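Local coordinates for protein WYL1 (Ruminococcus sp., PDB 6OAW) that serves as a WYL-domain accessory protein of the Type VI-D CRISPR-Cas system and probably modulates its activity, at residues A209-Y214 and D255-S260; P6-P11 and S146-Y151; L87-E92 and Y169-L174. All blocks are in the same frame, centred on the assembly; numbering follows the deposited sequence.

How the interactions relate
Interaction 3 is buried and interaction 1 partly so, while interaction 2 mixes buried and exposed residues and lies farthest from the centre of the chain. Interactions 2 and 3 belong to the same helical region: their centres are about 18 Å apart, their segments alternate along the chain, and F164 of helix 161-172 stacks on F9 of the one and meets F90 of the other edge-to-face. Interaction 1 sits apart in the antiparallel sheet, its centre about 28 Å from that of interaction 3. There two tyrosines and an aspartate combine ring packing with a hydrogen bond, whereas interaction 2 rests on carbon-to-oxygen and apolar contacts, and interaction 3 gathers round one carboxylate.

Interaction 1: A209-Y214 and D255-S260; sequences AYSNMY and DSYRIS
D255 OD1 is gripped by two donors: Y214 OH, from across the contact at 2.8 Å, and the backbone N of S256. The site lies on the antiparallel sheet of what is probably the WYL domain, with its Sm-like fold, where the loop leaving strand 205-211 folds back over the end of strand 253-258. The two donors meet the oxygen from different sides. Y214 OH comes on the syn side, 29° out of the carboxylate plane, while S256 N takes the anti lone pair. S304 OG is a further partner of Y214 OH. Replacing D255 by an alanine would probably leave S256 N without this acceptor and the Y214 hydroxyl with one partner fewer, so that the ring might turn more easily.

That ring turns its edge to a face of Y257, the planes 67° apart and the centroids separated by 5.4 Å, an offset edge-to-face pair. Selenomethionine M213 wedges in beside both tyrosines. Its CG lies above the centre of the Y214 ring, and its CB touches Y257 CD2 at 3.4 Å. CG is anti to the backbone N (chi1 172°), and a bend at chi2 then carries SE to strand 253-258, 3.6 Å from R258 N. The far end of Y257 is tied down by E245 and S243. At the edge of this ring, near its plane, S211 OG stands 3.4 Å from Y257 CE2 and closes an ST turn by accepting from M213 N at 3.0 Å.

Interaction 2: P6-P11 and S146-Y151; sequences PSTFLP and SSDDLY
T8 and F9 carry the main side-chain contacts of the N-terminal arm with the link between helices 139-145 and 151-156, T8 near its start and F9 near its end. The contact docks the irregular N-terminal arm of the chain onto a helix-loop-helix connection, whose second helix has L150 at its N-cap position. T8 points its methyl branch at two carbonyl oxygens of the link: CG2 is 3.3 Å from S147 O and 3.6 Å from S146 O. D148 OD1 approaches the same methyl from a neighbouring residue. The hydroxyl branch works in the other direction. With chi1 at 66°, OG1 sits between the backbone N and the carbonyl carbon, the crowded position, and from there it turns back on its own segment to bond L10 O at 2.6 Å. The donor stands above the carbonyl plane, 47° out of it, and not on a lone pair. L10 O also faces the link, where S146 CA makes a CA-H...O contact of 3.2 Å. S146 CB packs against the same oxygen and against P11 O, while S146 OG is turned to the carbonyls of Y142 and D143 at the end of the preceding helix. Y142 OH adds a bond to P11 O, fastening the arm to helix 139-145 as well.

At the other end F9 and L150 cross at about a right angle. L150 meets the ring at its edge, near the ring plane, rather than over a face, with CD1 4.1 Å from F9 CD2. F164 stacks on F9 and joins the pair to helix 161-172. Within the link, S147 OG, also hydrogen-bonded to T144 O of helix 139-145, closes an ST turn by accepting from D149 N, 3.2 Å away, in a nearly straight bond of 161°.

Interaction 3: L87-E92 and Y169-L174; sequences LNAFVE and YEDYAL
A type I beta turn, L87 to F90, presses its first peptides against the C-terminal part of helix 161-172, and D171 of that helix carries most of the contact. The turn is closed by the backbone bond from F90 N to L87 O, an oxygen that also receives W93 NE1. D171 directs its carboxylate at the turn: CG is anti to the carbonyl carbon (chi1 -82°), which brings OD2 to 2.8 Å from A89 N. Carbon atoms flank the same oxygen, N88 CB at 3.4 Å and A89 CB at 3.5 Å, so OD2 sits against the bend of the turn.

The other carboxylate oxygen works through solvent. D171 OD1 accepts from a water at 3.1 Å, and this water has a weak, long bond from N88 ND2, placing a polar link at the exposed corner of the turn. On the buried side L87 runs alongside D171 in the opposite direction, and its CD2 rests 4.2 Å from D171 CB. Neighbouring residues seat the rest of the loop: A89 packs on A167 and V168, and F90 meets F63 and F164 edge-to-face. This is the geometry of an interhelical beta turn seated on the side of a helix within a mainly helical domain.

Interaction 1: A209-Y214 and D255-S260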
ATOM      1  N   ALA B 209      16.271  25.590 -12.829  1.00 67.41           N
ATOM      2  CA  ALA B 209      15.270  24.543 -13.139  1.00 64.67           C
ATOM      3  C   ALA B 209      13.979  25.182 -13.642  1.00 64.07           C
ATOM      4  O   ALA B 209      13.741  26.361 -13.368  1.00 63.66           O
ATOM      5  CB  ALA B 209      15.018  23.689 -11.930  1.00 63.11           C
ATOM      6  N   TYR B 210      13.190  24.409 -14.381  1.00 63.02           N
ATOM      7  CA  TYR B 210      11.873  24.841 -14.895  1.00 62.38           C
ATOM      8  C   TYR B 210      10.821  24.274 -13.943  1.00 57.00           C
ATOM      9  O   TYR B 210      10.927  23.110 -13.585  1.00 55.52           O
ATOM     10  CB  TYR B 210      11.742  24.452 -16.371  1.00 65.72           C
ATOM     11  CG  TYR B 210      12.538  25.322 -17.317  1.00 70.90           C
ATOM     12  CD1 TYR B 210      13.926  25.266 -17.360  1.00 72.61           C
ATOM     13  CD2 TYR B 210      11.908  26.227 -18.155  1.00 74.15           C
ATOM     14  CE1 TYR B 210      14.659  26.059 -18.227  1.00 75.74           C
ATOM     15  CE2 TYR B 210      12.627  27.036 -19.022  1.00 77.96           C
ATOM     16  CZ  TYR B 210      14.006  26.959 -19.052  1.00 78.73           C
ATOM     17  OH  TYR B 210      14.693  27.766 -19.914  1.00 81.76           O
ATOM     18  N   SER B 211       9.883  25.117 -13.514  1.00 55.77           N
ATOM     19  CA  SER B 211       8.816  24.820 -12.532  1.00 52.97           C
ATOM     20  C   SER B 211       7.457  25.229 -13.088  1.00 54.41           C
ATOM     21  O   SER B 211       7.318  26.381 -13.519  1.00 56.53           O
ATOM     22  CB  SER B 211       9.062  25.531 -11.235  1.00 52.80           C
ATOM     23  OG  SER B 211       7.980  25.317 -10.338  1.00 51.58           O
ATOM     24  N   ASN B 212       6.479  24.338 -13.017  1.00 54.15           N
ATOM     25  CA  ASN B 212       5.041  24.713 -13.114  1.00 55.97           C
ATOM     26  C   ASN B 212       4.403  24.328 -11.777  1.00 52.80           C
ATOM     27  O   ASN B 212       3.193  24.056 -11.719  1.00 51.67           O
ATOM     28  CB  ASN B 212       4.366  24.110 -14.352  1.00 58.31           C
ATOM     29  CG  ASN B 212       4.408  22.599 -14.393  1.00 57.51           C
ATOM     30  OD1 ASN B 212       4.971  21.960 -13.512  1.00 57.04           O
ATOM     31  ND2 ASN B 212       3.805  22.021 -15.417  1.00 60.12           N
HETATM   32  N   MSE B 213       5.211  24.296 -10.719  1.00 51.31           N
HETATM   33  CA  MSE B 213       4.730  24.069  -9.326  1.00 50.51           C
HETATM   34  C   MSE B 213       3.813  25.221  -8.882  1.00 52.06           C
HETATM   35  O   MSE B 213       2.781  24.922  -8.256  1.00 50.34           O
HETATM   36  CB  MSE B 213       5.924  23.949  -8.388  1.00 50.79           C
HETATM   37  CG  MSE B 213       5.566  23.914  -6.925  1.00 51.97           C
HETATM   38 SE   MSE B 213       4.638  22.233  -6.553  1.00 53.80          SE
HETATM   39  CE  MSE B 213       4.118  22.333  -4.654  1.00 53.08           C
ATOM     40  N   TYR B 214       4.202  26.481  -9.150  1.00 54.00           N
ATOM     41  CA  TYR B 214       3.498  27.707  -8.676  1.00 56.47           C
ATOM     42  C   TYR B 214       3.026  28.556  -9.871  1.00 60.46           C
ATOM     43  O   TYR B 214       2.687  29.732  -9.659  1.00 61.11           O
ATOM     44  CB  TYR B 214       4.403  28.509  -7.717  1.00 56.50           C
ATOM     45  CG  TYR B 214       4.717  27.781  -6.432  1.00 54.31           C
ATOM     46  CD1 TYR B 214       3.689  27.318  -5.617  1.00 53.06           C
ATOM     47  CD2 TYR B 214       6.028  27.498  -6.048  1.00 54.29           C
ATOM     48  CE1 TYR B 214       3.943  26.612  -4.452  1.00 51.57           C
ATOM     49  CE2 TYR B 214       6.303  26.794  -4.878  1.00 51.85           C
ATOM     50  CZ  TYR B 214       5.253  26.367  -4.075  1.00 51.44           C
ATOM     51  OH  TYR B 214       5.458  25.650  -2.936  1.00 52.75           O
ATOM     52  N   ASP B 255      11.588  26.636   0.293  1.00 48.15           N
ATOM     53  CA  ASP B 255      10.336  26.180  -0.353  1.00 46.06           C
ATOM     54  C   ASP B 255      10.377  24.663  -0.523  1.00 45.60           C
ATOM     55  O   ASP B 255      11.439  24.029  -0.226  1.00 44.69           O
ATOM     56  CB  ASP B 255      10.118  26.920  -1.671  1.00 46.23           C
ATOM     57  CG  ASP B 255       8.668  27.227  -1.962  1.00 46.43           C
ATOM     58  OD1 ASP B 255       7.799  26.400  -1.594  1.00 45.97           O
ATOM     59  OD2 ASP B 255       8.411  28.299  -2.547  1.00 47.78           O
ATOM     60  N   SER B 256       9.234  24.120  -0.953  1.00 45.40           N
ATOM     61  CA  SER B 256       9.028  22.687  -1.255  1.00 45.32           C
ATOM     62  C   SER B 256       8.340  22.522  -2.615  1.00 44.78           C
ATOM     63  O   SER B 256       7.125  22.884  -2.727  1.00 49.54           O
ATOM     64  CB  SER B 256       8.254  22.060  -0.110  1.00 47.17           C
ATOM     65  OG  SER B 256       8.003  20.677  -0.334  1.00 46.64           O
ATOM     66  N   TYR B 257       9.059  21.947  -3.594  1.00 42.46           N
ATOM     67  CA  TYR B 257       8.583  21.668  -4.965  1.00 41.37           C
ATOM     68  C   TYR B 257       8.309  20.169  -5.150  1.00 40.47           C
ATOM     69  O   TYR B 257       9.220  19.360  -4.924  1.00 40.66           O
ATOM     70  CB  TYR B 257       9.620  22.114  -6.001  1.00 41.88           C
ATOM     71  CG  TYR B 257       9.781  23.596  -6.120  1.00 43.61           C
ATOM     72  CD1 TYR B 257      10.580  24.301  -5.239  1.00 44.64           C
ATOM     73  CD2 TYR B 257       9.052  24.314  -7.058  1.00 44.86           C
ATOM     74  CE1 TYR B 257      10.716  25.681  -5.337  1.00 46.12           C
ATOM     75  CE2 TYR B 257       9.166  25.689  -7.163  1.00 46.48           C
ATOM     76  CZ  TYR B 257       9.998  26.368  -6.300  1.00 46.67           C
ATOM     77  OH  TYR B 257      10.082  27.712  -6.392  1.00 50.46           O
ATOM     78  N   ARG B 258       7.118  19.808  -5.621  1.00 40.96           N
ATOM     79  CA  ARG B 258       6.850  18.434  -6.145  1.00 41.52           C
ATOM     80  C   ARG B 258       7.929  18.107  -7.185  1.00 41.92           C
ATOM     81  O   ARG B 258       8.120  18.926  -8.114  1.00 45.66           O
ATOM     82  CB  ARG B 258       5.466  18.375  -6.803  1.00 42.30           C
ATOM     83  CG  ARG B 258       4.301  18.450  -5.825  1.00 43.95           C
ATOM     84  CD  ARG B 258       3.858  17.077  -5.366  1.00 45.13           C
ATOM     85  NE  ARG B 258       3.570  16.332  -6.580  1.00 46.56           N
ATOM     86  CZ  ARG B 258       2.394  16.193  -7.159  1.00 48.66           C
ATOM     87  NH1 ARG B 258       2.317  15.523  -8.300  1.00 49.91           N
ATOM     88  NH2 ARG B 258       1.300  16.646  -6.584  1.00 50.56           N
ATOM     89  N   ILE B 259       8.629  16.983  -7.067  1.00 41.03           N
ATOM     90  CA  ILE B 259       9.668  16.656  -8.080  1.00 42.41           C
ATOM     91  C   ILE B 259       9.005  16.474  -9.449  1.00 42.45           C
ATOM     92  O   ILE B 259       9.702  16.694 -10.474  1.00 42.02           O
ATOM     93  CB  ILE B 259      10.550  15.457  -7.698  1.00 44.01           C
ATOM     94  CG1 ILE B 259       9.810  14.128  -7.814  1.00 43.71           C
ATOM     95  CG2 ILE B 259      11.192  15.660  -6.331  1.00 43.59           C
ATOM     96  CD1 ILE B 259      10.704  12.942  -7.541  1.00 45.38           C
ATOM     97  N   SER B 260       7.719  16.138  -9.489  1.00 42.12           N
ATOM     98  CA  SER B 260       6.973  15.942 -10.754  1.00 43.73           C
ATOM     99  C   SER B 260       6.713  17.279 -11.470  1.00 47.28           C
ATOM    100  O   SER B 260       6.342  17.219 -12.638  1.00 48.14           O
ATOM    101  CB  SER B 260       5.699  15.161 -10.531  1.00 43.66           C
ATOM    102  OG  SER B 260       4.812  15.839  -9.650  1.00 43.74           O
TER

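Interaction 2: P6-P11 and S146-Y151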
ATOM      1  N   PRO B   6      23.799 -20.341 -23.309  1.00 81.65           N
ATOM      2  CA  PRO B   6      24.035 -18.907 -23.461  1.00 81.01           C
ATOM      3  C   PRO B   6      24.192 -18.303 -22.059  1.00 77.24           C
ATOM      4  O   PRO B   6      23.654 -18.853 -21.110  1.00 74.43           O
ATOM      5  CB  PRO B   6      22.778 -18.392 -24.175  1.00 82.31           C
ATOM      6  CG  PRO B   6      21.691 -19.404 -23.824  1.00 81.66           C
ATOM      7  CD  PRO B   6      22.413 -20.725 -23.627  1.00 83.45           C
ATOM      8  N   SER B   7      24.914 -17.188 -21.962  1.00 77.82           N
ATOM      9  CA  SER B   7      25.125 -16.426 -20.699  1.00 75.41           C
ATOM     10  C   SER B   7      24.117 -15.274 -20.547  1.00 73.68           C
ATOM     11  O   SER B   7      23.812 -14.933 -19.390  1.00 73.12           O
ATOM     12  CB  SER B   7      26.541 -15.936 -20.621  1.00 75.81           C
ATOM     13  OG  SER B   7      26.893 -15.210 -21.790  1.00 76.57           O
ATOM     14  N   THR B   8      23.577 -14.720 -21.640  1.00 76.36           N
ATOM     15  CA  THR B   8      22.758 -13.470 -21.598  1.00 73.52           C
ATOM     16  C   THR B   8      21.332 -13.700 -22.120  1.00 71.77           C
ATOM     17  O   THR B   8      21.110 -14.649 -22.908  1.00 72.04           O
ATOM     18  CB  THR B   8      23.460 -12.341 -22.362  1.00 75.28           C
ATOM     19  OG1 THR B   8      23.505 -12.679 -23.742  1.00 79.95           O
ATOM     20  CG2 THR B   8      24.862 -12.085 -21.863  1.00 75.16           C
ATOM     21  N   PHE B   9      20.399 -12.850 -21.679  1.00 68.00           N
ATOM     22  CA  PHE B   9      18.961 -12.914 -22.052  1.00 65.99           C
ATOM     23  C   PHE B   9      18.811 -12.902 -23.567  1.00 68.33           C
ATOM     24  O   PHE B   9      17.965 -13.630 -24.096  1.00 68.97           O
ATOM     25  CB  PHE B   9      18.202 -11.735 -21.450  1.00 62.40           C
ATOM     26  CG  PHE B   9      18.018 -11.851 -19.959  1.00 58.38           C
ATOM     27  CD1 PHE B   9      17.206 -12.849 -19.445  1.00 57.41           C
ATOM     28  CD2 PHE B   9      18.632 -10.967 -19.092  1.00 56.39           C
ATOM     29  CE1 PHE B   9      16.997 -12.961 -18.083  1.00 55.83           C
ATOM     30  CE2 PHE B   9      18.445 -11.092 -17.725  1.00 55.83           C
ATOM     31  CZ  PHE B   9      17.615 -12.079 -17.224  1.00 55.44           C
ATOM     32  N   LEU B  10      19.594 -12.047 -24.222  1.00 70.48           N
ATOM     33  CA  LEU B  10      19.583 -11.829 -25.686  1.00 72.98           C
ATOM     34  C   LEU B  10      21.017 -11.906 -26.191  1.00 76.36           C
ATOM     35  O   LEU B  10      21.940 -11.498 -25.486  1.00 76.83           O
ATOM     36  CB  LEU B  10      18.967 -10.460 -25.985  1.00 72.79           C
ATOM     37  CG  LEU B  10      17.494 -10.286 -25.616  1.00 71.03           C
ATOM     38  CD1 LEU B  10      17.059  -8.841 -25.829  1.00 70.57           C
ATOM     39  CD2 LEU B  10      16.613 -11.231 -26.421  1.00 72.73           C
ATOM     40  N   PRO B  11      21.241 -12.445 -27.411  1.00 78.08           N
ATOM     41  CA  PRO B  11      22.586 -12.571 -27.955  1.00 81.05           C
ATOM     42  C   PRO B  11      23.114 -11.174 -28.311  1.00 82.08           C
ATOM     43  O   PRO B  11      22.310 -10.300 -28.615  1.00 80.23           O
ATOM     44  CB  PRO B  11      22.408 -13.485 -29.179  1.00 83.84           C
ATOM     45  CG  PRO B  11      20.972 -13.253 -29.615  1.00 83.90           C
ATOM     46  CD  PRO B  11      20.204 -12.894 -28.351  1.00 79.84           C
ATOM     47  N   SER B 146      21.692  -7.713 -23.540  1.00 67.69           N
ATOM     48  CA  SER B 146      22.682  -8.642 -24.151  1.00 71.84           C
ATOM     49  C   SER B 146      24.058  -8.475 -23.487  1.00 72.34           C
ATOM     50  O   SER B 146      24.994  -9.174 -23.910  1.00 77.03           O
ATOM     51  CB  SER B 146      22.765  -8.432 -25.655  1.00 73.26           C
ATOM     52  OG  SER B 146      23.129  -7.088 -25.937  1.00 73.22           O
ATOM     53  N   SER B 147      24.202  -7.568 -22.514  1.00 71.42           N
ATOM     54  CA  SER B 147      25.498  -7.279 -21.845  1.00 71.36           C
ATOM     55  C   SER B 147      25.773  -8.339 -20.783  1.00 69.49           C
ATOM     56  O   SER B 147      24.860  -9.123 -20.468  1.00 67.99           O
ATOM     57  CB  SER B 147      25.527  -5.910 -21.224  1.00 70.32           C
ATOM     58  OG  SER B 147      24.712  -5.883 -20.072  1.00 67.34           O
ATOM     59  N   ASP B 148      26.977  -8.301 -20.220  1.00 69.98           N
ATOM     60  CA  ASP B 148      27.415  -9.216 -19.135  1.00 70.58           C
ATOM     61  C   ASP B 148      27.050  -8.603 -17.774  1.00 67.43           C
ATOM     62  O   ASP B 148      27.443  -9.171 -16.760  1.00 66.26           O
ATOM     63  CB  ASP B 148      28.910  -9.530 -19.304  1.00 73.50           C
ATOM     64  CG  ASP B 148      29.223 -10.286 -20.589  1.00 77.42           C
ATOM     65  OD1 ASP B 148      28.468 -11.235 -20.898  1.00 77.29           O
ATOM     66  OD2 ASP B 148      30.197  -9.906 -21.295  1.00 80.07           O
ATOM     67  N   ASP B 149      26.323  -7.479 -17.745  1.00 66.66           N
ATOM     68  CA  ASP B 149      26.087  -6.690 -16.507  1.00 62.95           C
ATOM     69  C   ASP B 149      24.748  -7.083 -15.881  1.00 59.66           C
ATOM     70  O   ASP B 149      24.238  -6.304 -15.071  1.00 60.69           O
ATOM     71  CB  ASP B 149      26.162  -5.189 -16.793  1.00 65.18           C
ATOM     72  CG  ASP B 149      27.563  -4.692 -17.102  1.00 68.65           C
ATOM     73  OD1 ASP B 149      28.504  -5.155 -16.457  1.00 70.04           O
ATOM     74  OD2 ASP B 149      27.700  -3.849 -17.978  1.00 73.00           O
ATOM     75  N   LEU B 150      24.199  -8.243 -16.225  1.00 59.31           N
ATOM     76  CA  LEU B 150      22.964  -8.820 -15.620  1.00 57.03           C
ATOM     77  C   LEU B 150      23.257 -10.259 -15.172  1.00 56.49           C
ATOM     78  O   LEU B 150      22.371 -11.140 -15.322  1.00 56.32           O
ATOM     79  CB  LEU B 150      21.847  -8.771 -16.674  1.00 58.06           C
ATOM     80  CG  LEU B 150      21.208  -7.392 -16.864  1.00 58.07           C
ATOM     81  CD1 LEU B 150      20.305  -7.363 -18.093  1.00 59.63           C
ATOM     82  CD2 LEU B 150      20.428  -7.001 -15.621  1.00 56.73           C
ATOM     83  N   TYR B 151      24.480 -10.502 -14.699  1.00 56.67           N
ATOM     84  CA  TYR B 151      24.983 -11.858 -14.363  1.00 58.84           C
ATOM     85  C   TYR B 151      23.947 -12.611 -13.510  1.00 56.52           C
ATOM     86  O   TYR B 151      23.540 -13.711 -13.880  1.00 55.53           O
ATOM     87  CB  TYR B 151      26.353 -11.737 -13.683  1.00 61.62           C
ATOM     88  CG  TYR B 151      27.018 -13.046 -13.335  1.00 63.11           C
ATOM     89  CD1 TYR B 151      27.472 -13.920 -14.312  1.00 65.67           C
ATOM     90  CD2 TYR B 151      27.197 -13.401 -12.006  1.00 63.04           C
ATOM     91  CE1 TYR B 151      28.060 -15.127 -13.972  1.00 67.16           C
ATOM     92  CE2 TYR B 151      27.783 -14.598 -11.646  1.00 64.32           C
ATOM     93  CZ  TYR B 151      28.218 -15.463 -12.634  1.00 66.72           C
ATOM     94  OH  TYR B 151      28.776 -16.646 -12.252  1.00 70.55           O
TER

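Interaction 3: L87-E92 and Y169-L174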
ATOM      1  N   LEU B  87      14.423  -2.610  -6.638  1.00 40.91           N
ATOM      2  CA  LEU B  87      13.374  -3.619  -6.881  1.00 41.05           C
ATOM      3  C   LEU B  87      13.930  -4.992  -6.529  1.00 40.57           C
ATOM      4  O   LEU B  87      15.080  -5.274  -6.909  1.00 40.71           O
ATOM      5  CB  LEU B  87      12.976  -3.628  -8.358  1.00 44.27           C
ATOM      6  CG  LEU B  87      12.166  -2.463  -8.867  1.00 45.39           C
ATOM      7  CD1 LEU B  87      11.700  -2.764 -10.279  1.00 48.76           C
ATOM      8  CD2 LEU B  87      10.984  -2.215  -7.938  1.00 46.54           C
ATOM      9  N   ASN B  88      13.088  -5.816  -5.915  1.00 41.09           N
ATOM     10  CA  ASN B  88      13.319  -7.247  -5.623  1.00 42.64           C
ATOM     11  C   ASN B  88      13.616  -8.002  -6.925  1.00 43.79           C
ATOM     12  O   ASN B  88      14.362  -8.961  -6.829  1.00 46.38           O
ATOM     13  CB  ASN B  88      12.150  -7.810  -4.830  1.00 44.02           C
ATOM     14  CG  ASN B  88      12.089  -7.205  -3.448  1.00 47.46           C
ATOM     15  OD1 ASN B  88      13.128  -6.957  -2.834  1.00 53.35           O
ATOM     16  ND2 ASN B  88      10.889  -6.941  -2.957  1.00 46.68           N
ATOM     17  N   ALA B  89      13.138  -7.551  -8.093  1.00 43.41           N
ATOM     18  CA  ALA B  89      13.371  -8.234  -9.390  1.00 44.11           C
ATOM     19  C   ALA B  89      14.825  -8.079  -9.841  1.00 42.95           C
ATOM     20  O   ALA B  89      15.288  -8.952 -10.609  1.00 41.62           O
ATOM     21  CB  ALA B  89      12.445  -7.722 -10.459  1.00 45.48           C
ATOM     22  N   PHE B  90      15.492  -6.999  -9.432  1.00 41.38           N
ATOM     23  CA  PHE B  90      16.939  -6.795  -9.681  1.00 43.30           C
ATOM     24  C   PHE B  90      17.725  -7.468  -8.542  1.00 42.94           C
ATOM     25  O   PHE B  90      17.314  -7.405  -7.384  1.00 40.59           O
ATOM     26  CB  PHE B  90      17.264  -5.314  -9.887  1.00 43.51           C
ATOM     27  CG  PHE B  90      16.813  -4.819 -11.237  1.00 46.12           C
ATOM     28  CD1 PHE B  90      17.577  -5.046 -12.382  1.00 47.10           C
ATOM     29  CD2 PHE B  90      15.573  -4.201 -11.384  1.00 44.84           C
ATOM     30  CE1 PHE B  90      17.144  -4.599 -13.626  1.00 48.09           C
ATOM     31  CE2 PHE B  90      15.145  -3.764 -12.625  1.00 45.61           C
ATOM     32  CZ  PHE B  90      15.929  -3.951 -13.737  1.00 46.57           C
ATOM     33  N   VAL B  91      18.837  -8.097  -8.899  1.00 44.07           N
ATOM     34  CA  VAL B  91      19.502  -9.129  -8.053  1.00 44.62           C
ATOM     35  C   VAL B  91      20.911  -8.653  -7.686  1.00 45.28           C
ATOM     36  O   VAL B  91      21.302  -8.903  -6.558  1.00 45.34           O
ATOM     37  CB  VAL B  91      19.515 -10.520  -8.719  1.00 45.30           C
ATOM     38  CG1 VAL B  91      19.934 -11.587  -7.729  1.00 45.18           C
ATOM     39  CG2 VAL B  91      18.169 -10.902  -9.321  1.00 45.27           C
ATOM     40  N   GLU B  92      21.633  -7.975  -8.579  1.00 46.00           N
ATOM     41  CA  GLU B  92      22.988  -7.431  -8.300  1.00 47.87           C
ATOM     42  C   GLU B  92      23.045  -6.764  -6.908  1.00 46.05           C
ATOM     43  O   GLU B  92      23.916  -7.122  -6.116  1.00 44.68           O
ATOM     44  CB  GLU B  92      23.391  -6.459  -9.399  1.00 52.00           C
ATOM     45  CG  GLU B  92      24.727  -5.778  -9.149  1.00 55.76           C
ATOM     46  CD  GLU B  92      25.891  -6.396  -9.857  1.00 60.48           C
ATOM     47  OE1 GLU B  92      26.665  -7.137  -9.186  1.00 64.15           O
ATOM     48  OE2 GLU B  92      26.021  -6.126 -11.075  1.00 66.38           O
ATOM     49  N   TYR B 169       8.059  -5.542 -13.717  1.00 45.29           N
ATOM     50  CA  TYR B 169       6.855  -4.670 -13.839  1.00 45.56           C
ATOM     51  C   TYR B 169       5.842  -5.055 -12.764  1.00 45.35           C
ATOM     52  O   TYR B 169       5.195  -4.140 -12.256  1.00 44.75           O
ATOM     53  CB  TYR B 169       6.320  -4.655 -15.277  1.00 46.00           C
ATOM     54  CG  TYR B 169       7.327  -4.069 -16.232  1.00 46.24           C
ATOM     55  CD1 TYR B 169       7.860  -2.809 -16.014  1.00 46.31           C
ATOM     56  CD2 TYR B 169       7.850  -4.821 -17.263  1.00 47.86           C
ATOM     57  CE1 TYR B 169       8.849  -2.283 -16.832  1.00 47.63           C
ATOM     58  CE2 TYR B 169       8.847  -4.319 -18.084  1.00 50.34           C
ATOM     59  CZ  TYR B 169       9.350  -3.045 -17.874  1.00 50.25           C
ATOM     60  OH  TYR B 169      10.319  -2.574 -18.720  1.00 51.36           O
ATOM     61  N   GLU B 170       5.741  -6.340 -12.404  1.00 45.85           N
ATOM     62  CA  GLU B 170       4.887  -6.777 -11.267  1.00 44.75           C
ATOM     63  C   GLU B 170       5.438  -6.150  -9.983  1.00 42.64           C
ATOM     64  O   GLU B 170       4.624  -5.683  -9.156  1.00 42.82           O
ATOM     65  CB  GLU B 170       4.812  -8.293 -11.091  1.00 44.64           C
ATOM     66  CG  GLU B 170       4.177  -9.020 -12.246  1.00 47.92           C
ATOM     67  CD  GLU B 170       2.664  -9.028 -12.346  1.00 49.35           C
ATOM     68  OE1 GLU B 170       1.976  -8.391 -11.504  1.00 48.30           O
ATOM     69  OE2 GLU B 170       2.155  -9.669 -13.299  1.00 49.89           O
ATOM     70  N   ASP B 171       6.751  -6.110  -9.807  1.00 41.90           N
ATOM     71  CA  ASP B 171       7.342  -5.490  -8.588  1.00 42.37           C
ATOM     72  C   ASP B 171       7.120  -3.967  -8.613  1.00 41.45           C
ATOM     73  O   ASP B 171       6.749  -3.408  -7.581  1.00 40.32           O
ATOM     74  CB  ASP B 171       8.832  -5.764  -8.442  1.00 42.38           C
ATOM     75  CG  ASP B 171       9.165  -7.097  -7.828  1.00 44.99           C
ATOM     76  OD1 ASP B 171       8.222  -7.854  -7.524  1.00 48.31           O
ATOM     77  OD2 ASP B 171      10.369  -7.371  -7.720  1.00 45.53           O
ATOM     78  N   TYR B 172       7.348  -3.324  -9.754  1.00 40.81           N
ATOM     79  CA  TYR B 172       7.062  -1.881  -9.934  1.00 41.27           C
ATOM     80  C   TYR B 172       5.662  -1.581  -9.384  1.00 40.56           C
ATOM     81  O   TYR B 172       5.524  -0.744  -8.481  1.00 40.21           O
ATOM     82  CB  TYR B 172       7.172  -1.476 -11.403  1.00 41.55           C
ATOM     83  CG  TYR B 172       6.706  -0.067 -11.628  1.00 41.94           C
ATOM     84  CD1 TYR B 172       7.509   1.016 -11.312  1.00 41.32           C
ATOM     85  CD2 TYR B 172       5.415   0.172 -12.079  1.00 42.10           C
ATOM     86  CE1 TYR B 172       7.067   2.312 -11.502  1.00 42.04           C
ATOM     87  CE2 TYR B 172       4.958   1.454 -12.282  1.00 42.72           C
ATOM     88  CZ  TYR B 172       5.783   2.527 -11.988  1.00 43.63           C
ATOM     89  OH  TYR B 172       5.275   3.773 -12.217  1.00 43.41           O
ATOM     90  N   ALA B 173       4.669  -2.341  -9.846  1.00 41.73           N
ATOM     91  CA  ALA B 173       3.232  -2.138  -9.554  1.00 43.21           C
ATOM     92  C   ALA B 173       2.909  -2.263  -8.070  1.00 43.59           C
ATOM     93  O   ALA B 173       1.810  -1.788  -7.712  1.00 44.16           O
ATOM     94  CB  ALA B 173       2.396  -3.115 -10.329  1.00 42.79           C
ATOM     95  N   LEU B 174       3.766  -2.900  -7.260  1.00 44.54           N
ATOM     96  CA  LEU B 174       3.510  -3.142  -5.809  1.00 46.16           C
ATOM     97  C   LEU B 174       4.084  -1.999  -4.962  1.00 43.64           C
ATOM     98  O   LEU B 174       3.759  -1.904  -3.761  1.00 42.34           O
ATOM     99  CB  LEU B 174       4.103  -4.504  -5.389  1.00 47.54           C
ATOM    100  CG  LEU B 174       3.387  -5.737  -5.970  1.00 50.30           C
ATOM    101  CD1 LEU B 174       4.098  -7.030  -5.592  1.00 51.81           C
ATOM    102  CD2 LEU B 174       1.916  -5.796  -5.578  1.00 50.58           C
TER
HETATM  103  O   HOH W   1       8.032  -8.061  -4.433  1.00 48.61           O